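Local coordinates for putative cytoplasmic protein (Salmonella enterica subsp. enterica serovar Typhimurium, PDB 4IQN) that is of unknown function, a putative cytoplasmic protein belonging to a family defined so far only by a domain of unknown function, at residues Y149-M154 and S164-Y169; A124-D129 and I136-T141; K17-K22 and A60-L65. One frame throughout, in Å; residues are numbered along the deposited sequence.

Overall arrangement
The three contacts fall into one joined pair and one separate site. Contact 2 pairs strands 124-128 and 135-140 as a beta hairpin, and contact 1 sets the next strand of the same antiparallel sheet, 151-155, against the start of helix 166-174. Their centres lie about 8 Å apart and they touch directly: Ala152 N is 2.8 Å from Phe137 O and Pro150 O 2.9 Å from Tyr139 N, both probable hydrogen bonds. Contact 3 joins two loops near the end of helix 8-18; its centre is about 20 Å from each of the others, with nearest atoms about 8 Å away. No active site is known to which the three could be related.

Contact 1: residues Y149-M154 and S164-Y169; sequences YPIARM and SSLVEY
A capped helix start packs here against a strand of the antiparallel sheet: Ile151, on strand 151-155, presses into the first turn of helix 166-174. Ile151 CG1 lies 3.4 Å from Ser165 C, and CD1 reaches the Leu166 backbone, an approach set by CG1 standing anti to the carbonyl carbon (chi1 -66°). A branched aliphatic residue suits both the strand and this buried seam, where Ile136 of the neighbouring strand also touches it. No direct hydrogen bond crosses the contact. Instead, CA-H...O contacts run both ways, from Pro150 CA to Ser164 O and from Ser165 CA to Tyr149 O. Water 1 bridges the segments, donating to Tyr149 O at 2.8 Å and accepting from Leu166 N at 3.0 Å, so it satisfies an amide of the first helical turn.

Ser165 is the N-cap, its short hydroxyl accepting weak bonds from Val167 N and Glu168 N. Glu168 folds back to Ser164: Glu168 OE1 takes Ser164 N at 2.8 Å and Ser164 OG at 2.7 Å, from opposite faces of the carboxylate. These two bonds tie the residue before the N-cap to the first turn. Farther along the strand, the extended Arg153 forms a salt bridge with Glu163, while Tyr169 OH bonds to His130. The same Arg153 NH2 that bonds Glu163 also lies at the edge of the Tyr169 ring, 3.9 Å from Tyr169 CD1, with the guanidinium and ring planes 53° apart.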
loop_
_atom_site.group_PDB
_atom_site.type_symbol
_atom_site.label_atom_id
_atom_site.label_comp_id
_atom_site.label_asym_id
_atom_site.label_seq_id
_atom_site.Cartn_x
_atom_site.Cartn_y
_atom_site.Cartn_z
ATOM N N TYR A 149 -6.877 -5.114 4.317
ATOM C CA TYR A 149 -6.167 -5.846 3.286
ATOM C C TYR A 149 -4.699 -6.037 3.712
ATOM O O TYR A 149 -4.185 -5.302 4.546
ATOM C CB TYR A 149 -6.157 -5.092 1.982
ATOM C CG TYR A 149 -7.499 -4.956 1.326
ATOM C CD1 TYR A 149 -8.110 -6.034 0.745
ATOM C CD2 TYR A 149 -8.140 -3.709 1.288
ATOM C CE1 TYR A 149 -9.346 -5.871 0.094
ATOM C CE2 TYR A 149 -9.377 -3.557 0.688
ATOM C CZ TYR A 149 -9.969 -4.654 0.095
ATOM O OH TYR A 149 -11.178 -4.567 -0.527
ATOM N N PRO A 150 -4.001 -6.973 3.073
ATOM C CA PRO A 150 -2.562 -7.097 3.409
ATOM C C PRO A 150 -1.726 -5.927 2.899
ATOM O O PRO A 150 -2.164 -5.153 2.037
ATOM C CB PRO A 150 -2.133 -8.370 2.682
ATOM C CG PRO A 150 -3.368 -9.025 2.207
ATOM C CD PRO A 150 -4.416 -7.966 2.081
ATOM N N ILE A 151 -0.510 -5.800 3.422
ATOM C CA ILE A 151 0.495 -4.914 2.881
ATOM C C ILE A 151 1.488 -5.734 2.052
ATOM O O ILE A 151 1.853 -6.852 2.434
ATOM C CB ILE A 151 1.240 -4.217 4.029
ATOM C CG1 ILE A 151 0.258 -3.280 4.760
ATOM C CG2 ILE A 151 2.485 -3.464 3.548
ATOM C CD1 ILE A 151 -0.114 -2.051 3.948
ATOM N N ALA A 152 1.892 -5.173 0.917
ATOM C CA ALA A 152 2.984 -5.720 0.112
ATOM C C ALA A 152 4.134 -4.731 0.124
ATOM O O ALA A 152 3.917 -3.503 0.231
ATOM C CB ALA A 152 2.532 -5.971 -1.294
ATOM N N ARG A 153 5.350 -5.268 -0.002
ATOM C CA ARG A 153 6.558 -4.488 -0.096
ATOM C C ARG A 153 7.314 -4.804 -1.378
ATOM O O ARG A 153 7.254 -5.935 -1.883
ATOM C CB ARG A 153 7.485 -4.745 1.128
ATOM C CG ARG A 153 6.985 -4.120 2.392
ATOM C CD ARG A 153 7.839 -4.491 3.577
ATOM N NE ARG A 153 7.468 -3.786 4.780
ATOM C CZ ARG A 153 8.059 -2.682 5.248
ATOM N NH1 ARG A 153 9.104 -2.143 4.650
ATOM N NH2 ARG A 153 7.635 -2.142 6.366
HETATM N N MSE A 154 8.029 -3.812 -1.897
HETATM C CA MSE A 154 8.907 -4.011 -3.046
HETATM C C MSE A 154 10.228 -3.323 -2.814
HETATM O O MSE A 154 10.302 -2.151 -2.469
HETATM C CB MSE A 154 8.223 -3.586 -4.336
HETATM C CG MSE A 154 9.148 -3.649 -5.537
HETATM SE SE MSE A 154 8.081 -3.195 -7.080
HETATM C CE MSE A 154 9.122 -4.198 -8.392
ATOM N N SER A 164 0.461 -7.600 8.092
ATOM C CA SER A 164 -0.887 -8.139 8.065
ATOM C C SER A 164 -1.845 -7.077 7.490
ATOM O O SER A 164 -2.794 -7.448 6.808
ATOM C CB SER A 164 -1.381 -8.558 9.436
ATOM O OG SER A 164 -1.388 -7.492 10.380
ATOM N N SER A 165 -1.560 -5.801 7.753
ATOM C CA SER A 165 -2.372 -4.679 7.320
ATOM C C SER A 165 -1.663 -3.371 7.507
ATOM O O SER A 165 -0.598 -3.306 8.153
ATOM C CB SER A 165 -3.634 -4.628 8.164
ATOM O OG SER A 165 -3.390 -4.227 9.503
ATOM N N LEU A 166 -2.283 -2.294 6.998
ATOM C CA LEU A 166 -1.847 -0.941 7.245
ATOM C C LEU A 166 -1.791 -0.601 8.765
ATOM O O LEU A 166 -0.959 0.206 9.191
ATOM C CB LEU A 166 -2.765 0.058 6.503
ATOM C CG LEU A 166 -2.298 1.521 6.492
ATOM C CD1 LEU A 166 -0.921 1.657 5.873
ATOM C CD2 LEU A 166 -3.322 2.382 5.760
ATOM N N VAL A 167 -2.662 -1.218 9.555
ATOM C CA VAL A 167 -2.653 -1.043 10.999
ATOM C C VAL A 167 -1.316 -1.521 11.587
ATOM O O VAL A 167 -0.660 -0.772 12.302
ATOM C CB VAL A 167 -3.833 -1.751 11.682
ATOM C CG1 VAL A 167 -3.791 -1.630 13.201
ATOM C CG2 VAL A 167 -5.172 -1.174 11.174
ATOM N N GLU A 168 -0.909 -2.725 11.261
ATOM C CA GLU A 168 0.380 -3.237 11.726
ATOM C C GLU A 168 1.537 -2.363 11.214
ATOM O O GLU A 168 2.451 -2.025 11.972
ATOM C CB GLU A 168 0.573 -4.686 11.293
ATOM C CG GLU A 168 1.932 -5.257 11.704
ATOM C CD GLU A 168 2.114 -6.734 11.482
ATOM O OE1 GLU A 168 1.287 -7.387 10.800
ATOM O OE2 GLU A 168 3.132 -7.275 11.999
ATOM N N TYR A 169 1.488 -1.989 9.938
ATOM C CA TYR A 169 2.508 -1.144 9.358
ATOM C C TYR A 169 2.656 0.151 10.163
ATOM O O TYR A 169 3.769 0.545 10.552
ATOM C CB TYR A 169 2.208 -0.863 7.864
ATOM C CG TYR A 169 3.074 0.203 7.259
ATOM C CD1 TYR A 169 4.360 -0.082 6.799
ATOM C CD2 TYR A 169 2.637 1.526 7.173
ATOM C CE1 TYR A 169 5.171 0.892 6.273
ATOM C CE2 TYR A 169 3.420 2.516 6.625
ATOM C CZ TYR A 169 4.700 2.215 6.172
ATOM O OH TYR A 169 5.516 3.203 5.649
HETATM O O HOH W 1 -4.726 -2.658 5.297
#

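Contact 2: residues A124-D129 and I136-T141; sequences ALIRID and IFIYIT
This is the strand pairing of a beta hairpin near the centre of the chain, with strand 124-128 the outermost of four in an antiparallel sheet and strand 135-140 next to it. Beyond it, backbone bonds continue from Ala124 to Lys39 and from Leu125 to Tyr90. The short strand axes approach to 4.5 Å and run at 153° to each other. Ile126 and Ile138 form a hydrogen-bonded pair: Ile126 N gives to Ile138 O at 3.0 Å, and Ile138 N returns a bond to Ile126 O at 2.8 Å. Further bonds join Ile140 N to Ala124 O and Ile128 N to Ile136 O, while Leu125-Tyr139 and Arg127-Phe137 are non-hydrogen-bonded pairs.

The face carrying Ala124, Ile126, Ile128, Ile136, Ile138 and Ile140 is wholly aliphatic. Ile126 and Ile138 lie side by side, with Ile126 CB 4.0 Å from Ile138 CB. Ile126 CD1 meets Ile140 CD1, and Ile128 CG1 meets Ile138 CG1. Branching at CB suits isoleucine to an extended backbone and fills this buried layer, which Leu166 and Tyr169 of helix 166-174 also touch at Ile128.

The other face is more mixed. Leu125 CD2 comes within 3.5 Å of Tyr139 CD1, and Leu125 CD1 lies over one face of the Phe137 ring, toward its rim. Arg127 bends at chi2 (60°), bringing CD obliquely up to the same ring, 3.6 Å from Phe137 CE1. Arg127 NH1 donates to Ile128 O at 2.9 Å, and NE forms a salt bridge with Glu95. Tyr139 ends in a hydrogen bond to Glu210. Two strands consecutive in the chain, antiparallel and joined by alternating hydrogen-bonded and non-hydrogen-bonded pairs, are the hallmark of a beta hairpin, here the first two strands of the sheet.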
loop_
_atom_site.group_PDB
_atom_site.type_symbol
_atom_site.label_atom_id
_atom_site.label_comp_id
_atom_site.label_asym_id
_atom_site.label_seq_id
_atom_site.Cartn_x
_atom_site.Cartn_y
_atom_site.Cartn_z
ATOM N N ALA A 124 -5.660 -5.122 -7.540
ATOM C CA ALA A 124 -5.329 -3.702 -7.448
ATOM C C ALA A 124 -4.324 -3.430 -6.361
ATOM O O ALA A 124 -4.212 -4.228 -5.454
ATOM C CB ALA A 124 -6.570 -2.870 -7.201
ATOM N N LEU A 125 -3.638 -2.301 -6.469
ATOM C CA LEU A 125 -2.696 -1.820 -5.455
ATOM C C LEU A 125 -3.041 -0.396 -5.107
ATOM O O LEU A 125 -3.421 0.373 -5.957
ATOM C CB LEU A 125 -1.240 -1.833 -5.971
ATOM C CG LEU A 125 -0.722 -3.175 -6.460
ATOM C CD1 LEU A 125 0.616 -3.044 -7.177
ATOM C CD2 LEU A 125 -0.611 -4.113 -5.276
ATOM N N ILE A 126 -2.888 -0.059 -3.831
ATOM C CA ILE A 126 -2.904 1.312 -3.372
ATOM C C ILE A 126 -1.522 1.613 -2.861
ATOM O O ILE A 126 -1.029 0.915 -1.943
ATOM C CB ILE A 126 -3.946 1.551 -2.253
ATOM C CG1 ILE A 126 -5.389 1.362 -2.757
ATOM C CG2 ILE A 126 -3.802 2.944 -1.674
ATOM C CD1 ILE A 126 -6.421 1.522 -1.644
ATOM N N ARG A 127 -0.902 2.659 -3.397
ATOM C CA ARG A 127 0.466 3.014 -2.979
ATOM C C ARG A 127 0.420 3.733 -1.655
ATOM O O ARG A 127 -0.394 4.628 -1.454
ATOM C CB ARG A 127 1.125 3.916 -4.022
ATOM C CG ARG A 127 2.598 4.261 -3.826
ATOM C CD ARG A 127 3.468 3.031 -3.806
ATOM N NE ARG A 127 4.816 3.364 -4.240
ATOM C CZ ARG A 127 5.825 3.706 -3.437
ATOM N NH1 ARG A 127 5.694 3.738 -2.104
ATOM N NH2 ARG A 127 6.988 3.976 -3.987
ATOM N N ILE A 128 1.301 3.342 -0.746
ATOM C CA ILE A 128 1.485 4.017 0.557
ATOM C C ILE A 128 2.866 4.674 0.545
ATOM O O ILE A 128 3.845 4.063 0.104
ATOM C CB ILE A 128 1.414 3.003 1.707
ATOM C CG1 ILE A 128 0.021 2.394 1.816
ATOM C CG2 ILE A 128 1.859 3.606 3.069
ATOM C CD1 ILE A 128 -1.084 3.344 2.253
ATOM N N ASP A 129 2.946 5.914 1.022
ATOM C CA ASP A 129 4.188 6.654 1.031
ATOM C C ASP A 129 4.990 6.177 2.246
ATOM O O ASP A 129 4.459 6.068 3.326
ATOM C CB ASP A 129 3.911 8.134 1.081
ATOM C CG ASP A 129 3.073 8.589 -0.123
ATOM O OD1 ASP A 129 3.647 8.612 -1.250
ATOM O OD2 ASP A 129 1.859 8.865 0.051
ATOM N N ILE A 136 5.673 0.504 -0.592
ATOM C CA ILE A 136 4.717 -0.138 0.260
ATOM C C ILE A 136 3.368 -0.022 -0.469
ATOM O O ILE A 136 3.072 1.055 -1.028
ATOM C CB ILE A 136 4.553 0.623 1.598
ATOM C CG1 ILE A 136 5.879 0.862 2.344
ATOM C CG2 ILE A 136 3.531 -0.021 2.503
ATOM C CD1 ILE A 136 6.557 -0.399 2.741
ATOM N N PHE A 137 2.573 -1.103 -0.456
ATOM C CA PHE A 137 1.270 -1.101 -1.147
ATOM C C PHE A 137 0.251 -1.796 -0.268
ATOM O O PHE A 137 0.554 -2.734 0.466
ATOM C CB PHE A 137 1.301 -1.873 -2.466
ATOM C CG PHE A 137 2.443 -1.554 -3.364
ATOM C CD1 PHE A 137 2.350 -0.568 -4.333
ATOM C CD2 PHE A 137 3.627 -2.267 -3.278
ATOM C CE1 PHE A 137 3.405 -0.269 -5.164
ATOM C CE2 PHE A 137 4.664 -1.997 -4.115
ATOM C CZ PHE A 137 4.580 -0.993 -5.055
ATOM N N ILE A 138 -0.984 -1.338 -0.342
ATOM C CA ILE A 138 -2.074 -2.093 0.135
ATOM C C ILE A 138 -2.456 -3.023 -1.013
ATOM O O ILE A 138 -2.647 -2.566 -2.164
ATOM C CB ILE A 138 -3.263 -1.203 0.571
ATOM C CG1 ILE A 138 -2.823 -0.083 1.524
ATOM C CG2 ILE A 138 -4.295 -2.043 1.262
ATOM C CD1 ILE A 138 -3.987 0.822 1.906
ATOM N N TYR A 139 -2.556 -4.303 -0.693
ATOM C CA TYR A 139 -2.760 -5.369 -1.688
ATOM C C TYR A 139 -4.229 -5.697 -1.709
ATOM O O TYR A 139 -4.735 -6.326 -0.780
ATOM C CB TYR A 139 -1.933 -6.612 -1.279
ATOM C CG TYR A 139 -1.551 -7.523 -2.405
ATOM C CD1 TYR A 139 -0.720 -7.083 -3.436
ATOM C CD2 TYR A 139 -1.991 -8.847 -2.447
ATOM C CE1 TYR A 139 -0.359 -7.937 -4.495
ATOM C CE2 TYR A 139 -1.622 -9.700 -3.511
ATOM C CZ TYR A 139 -0.814 -9.240 -4.530
ATOM O OH TYR A 139 -0.446 -10.087 -5.591
ATOM N N ILE A 140 -4.939 -5.254 -2.762
ATOM C CA ILE A 140 -6.395 -5.289 -2.742
ATOM C C ILE A 140 -6.931 -6.657 -3.203
ATOM O O ILE A 140 -7.236 -6.856 -4.365
ATOM C CB ILE A 140 -6.965 -4.178 -3.611
ATOM C CG1 ILE A 140 -6.383 -2.817 -3.250
ATOM C CG2 ILE A 140 -8.505 -4.144 -3.527
ATOM C CD1 ILE A 140 -6.588 -2.341 -1.810
ATOM N N THR A 141 -6.991 -7.602 -2.274
ATOM C CA THR A 141 -7.479 -8.937 -2.523
ATOM C C THR A 141 -8.776 -9.073 -1.760
ATOM O O THR A 141 -9.834 -8.700 -2.284
ATOM C CB THR A 141 -6.451 -9.996 -2.123
ATOM O OG1 THR A 141 -5.964 -9.674 -0.832
ATOM C CG2 THR A 141 -5.292 -9.984 -3.084
#

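Contact 3: residues K17-K22 and A60-L65; sequences KVNRNK and AYDRDL
Two loops, each shaped by an Asx turn, are joined here by side-chain hydrogen bonds, with Asn19 and Asn21, just beyond helix 8-18, gripping the carboxylate of Asp62. Asp62 OD2 receives Asn19 ND2 on its anti lone pair at 2.8 Å and Asn21 ND2 on its syn lone pair at 2.9 Å. Asn21 ND2 also makes a weak bond to Asp62 OD1, with its amide nearly coplanar with the carboxylate. OD2 lies in the plane of each amide, and two bonds to one oxygen should limit rotation of the carboxylate and probably help stabilise its negative charge.

Asn19 ND2 spends its second hydrogen on Tyr61 OH, 3.0 Å away in a nearly straight bond of 175°. The amide and ring planes stand 72° apart, while Asp62 CB rests over one face of the Tyr61 ring. Asparagine suits this place because one side chain both gives and receives: Asn19 OD1 accepts from Asn21 N at 2.9 Å, closing the first Asx turn, and also from Leu66 N. CG trans to the backbone N (chi1 -172°) directs the Asn19 amide across to the other loop.

Asp62 OD1 closes the second Asx turn by accepting Asp64 N at 2.9 Å, within a type I turn from Asp62 to Leu65, and receives Thr25 N as well. The contact lies at the C-terminal end of helix 8-18, whose Val15 and Lys16 touch Tyr61, and ties that end to the long loop between strands 48-49 and 86-87.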
loop_
_atom_site.group_PDB
_atom_site.type_symbol
_atom_site.label_atom_id
_atom_site.label_comp_id
_atom_site.label_asym_id
_atom_site.label_seq_id
_atom_site.Cartn_x
_atom_site.Cartn_y
_atom_site.Cartn_z
ATOM N N LYS A 17 -1.421 11.929 17.874
ATOM C CA LYS A 17 -0.369 12.288 18.793
ATOM C C LYS A 17 0.941 12.638 18.113
ATOM O O LYS A 17 1.592 13.559 18.544
ATOM C CB LYS A 17 -0.155 11.188 19.828
ATOM C CG LYS A 17 0.893 11.530 20.861
ATOM C CD LYS A 17 0.888 10.530 22.004
ATOM C CE LYS A 17 1.962 10.889 23.023
ATOM N NZ LYS A 17 1.439 10.754 24.403
ATOM N N VAL A 18 1.319 11.927 17.059
ATOM C CA VAL A 18 2.611 12.165 16.383
ATOM C C VAL A 18 2.541 13.096 15.159
ATOM O O VAL A 18 3.577 13.518 14.645
ATOM C CB VAL A 18 3.274 10.835 15.911
ATOM C CG1 VAL A 18 3.512 9.877 17.076
ATOM C CG2 VAL A 18 2.451 10.157 14.825
ATOM N N ASN A 19 1.339 13.392 14.682
ATOM C CA ASN A 19 1.156 14.075 13.406
ATOM C C ASN A 19 1.950 15.380 13.355
ATOM O O ASN A 19 1.802 16.243 14.200
ATOM C CB ASN A 19 -0.317 14.349 13.178
ATOM C CG ASN A 19 -0.634 14.894 11.788
ATOM O OD1 ASN A 19 0.204 14.983 10.895
ATOM N ND2 ASN A 19 -1.886 15.227 11.608
ATOM N N ARG A 20 2.785 15.507 12.339
ATOM C CA ARG A 20 3.645 16.659 12.179
ATOM C C ARG A 20 3.012 17.703 11.251
ATOM O O ARG A 20 3.551 18.800 11.085
ATOM C CB ARG A 20 5.003 16.201 11.656
ATOM C CG ARG A 20 5.818 15.373 12.655
ATOM C CD ARG A 20 6.408 16.249 13.718
ATOM N NE ARG A 20 7.159 17.337 13.105
ATOM C CZ ARG A 20 8.457 17.310 12.816
ATOM N NH1 ARG A 20 9.198 16.242 13.093
ATOM N NH2 ARG A 20 9.018 18.374 12.241
ATOM N N ASN A 21 1.873 17.365 10.660
ATOM C CA ASN A 21 1.165 18.284 9.784
ATOM C C ASN A 21 0.455 19.333 10.593
ATOM O O ASN A 21 -0.420 19.024 11.392
ATOM C CB ASN A 21 0.104 17.558 8.955
ATOM C CG ASN A 21 -0.670 18.500 8.078
ATOM O OD1 ASN A 21 -0.171 19.545 7.669
ATOM N ND2 ASN A 21 -1.887 18.139 7.774
ATOM N N LYS A 22 0.825 20.580 10.344
ATOM C CA LYS A 22 0.313 21.717 11.086
ATOM C C LYS A 22 -1.060 22.169 10.552
ATOM O O LYS A 22 -1.729 22.978 11.190
ATOM C CB LYS A 22 1.305 22.890 11.001
ATOM C CG LYS A 22 2.743 22.577 11.394
ATOM C CD LYS A 22 2.891 22.248 12.880
ATOM C CE LYS A 22 4.317 22.493 13.359
ATOM N NZ LYS A 22 4.766 23.859 12.988
ATOM N N ALA A 60 -10.481 10.341 7.394
ATOM C CA ALA A 60 -11.397 11.062 8.258
ATOM C C ALA A 60 -10.690 11.966 9.269
ATOM O O ALA A 60 -11.318 12.845 9.852
ATOM C CB ALA A 60 -12.332 10.098 8.971
ATOM N N TYR A 61 -9.390 11.758 9.481
ATOM C CA TYR A 61 -8.680 12.519 10.491
ATOM C C TYR A 61 -7.884 13.648 9.814
ATOM O O TYR A 61 -8.047 14.833 10.140
ATOM C CB TYR A 61 -7.804 11.608 11.383
ATOM C CG TYR A 61 -6.737 12.412 12.077
ATOM C CD1 TYR A 61 -7.088 13.496 12.866
ATOM C CD2 TYR A 61 -5.392 12.139 11.892
ATOM C CE1 TYR A 61 -6.128 14.292 13.453
ATOM C CE2 TYR A 61 -4.417 12.933 12.473
ATOM C CZ TYR A 61 -4.805 14.000 13.261
ATOM O OH TYR A 61 -3.884 14.796 13.843
ATOM N N ASP A 62 -7.064 13.294 8.836
ATOM C CA ASP A 62 -6.217 14.260 8.177
ATOM C C ASP A 62 -5.663 13.652 6.903
ATOM O O ASP A 62 -4.752 12.807 6.941
ATOM C CB ASP A 62 -5.094 14.661 9.134
ATOM C CG ASP A 62 -4.138 15.681 8.551
ATOM O OD1 ASP A 62 -4.385 16.226 7.430
ATOM O OD2 ASP A 62 -3.108 15.940 9.239
ATOM N N ARG A 63 -6.166 14.123 5.765
ATOM C CA ARG A 63 -5.740 13.585 4.483
ATOM C C ARG A 63 -4.287 13.946 4.186
ATOM O O ARG A 63 -3.698 13.394 3.243
ATOM C CB ARG A 63 -6.666 14.053 3.362
ATOM C CG ARG A 63 -6.322 15.394 2.810
ATOM C CD ARG A 63 -7.410 15.906 1.874
ATOM N NE ARG A 63 -8.609 16.286 2.601
ATOM C CZ ARG A 63 -9.701 16.746 2.005
ATOM N NH1 ARG A 63 -9.728 16.877 0.687
ATOM N NH2 ARG A 63 -10.755 17.082 2.714
ATOM N N ASP A 64 -3.728 14.866 4.983
ATOM C CA ASP A 64 -2.381 15.383 4.780
ATOM C C ASP A 64 -1.443 15.056 5.969
ATOM O O ASP A 64 -0.414 15.713 6.177
ATOM C CB ASP A 64 -2.453 16.905 4.548
ATOM C CG ASP A 64 -3.112 17.276 3.216
ATOM O OD1 ASP A 64 -2.905 16.533 2.220
ATOM O OD2 ASP A 64 -3.818 18.329 3.154
ATOM N N LEU A 65 -1.780 14.024 6.728
ATOM C CA LEU A 65 -0.993 13.654 7.912
ATOM C C LEU A 65 0.447 13.346 7.554
ATOM O O LEU A 65 0.747 12.923 6.441
ATOM C CB LEU A 65 -1.651 12.497 8.666
ATOM C CG LEU A 65 -1.629 11.146 7.993
ATOM C CD1 LEU A 65 -0.383 10.363 8.426
ATOM C CD2 LEU A 65 -2.874 10.363 8.368
#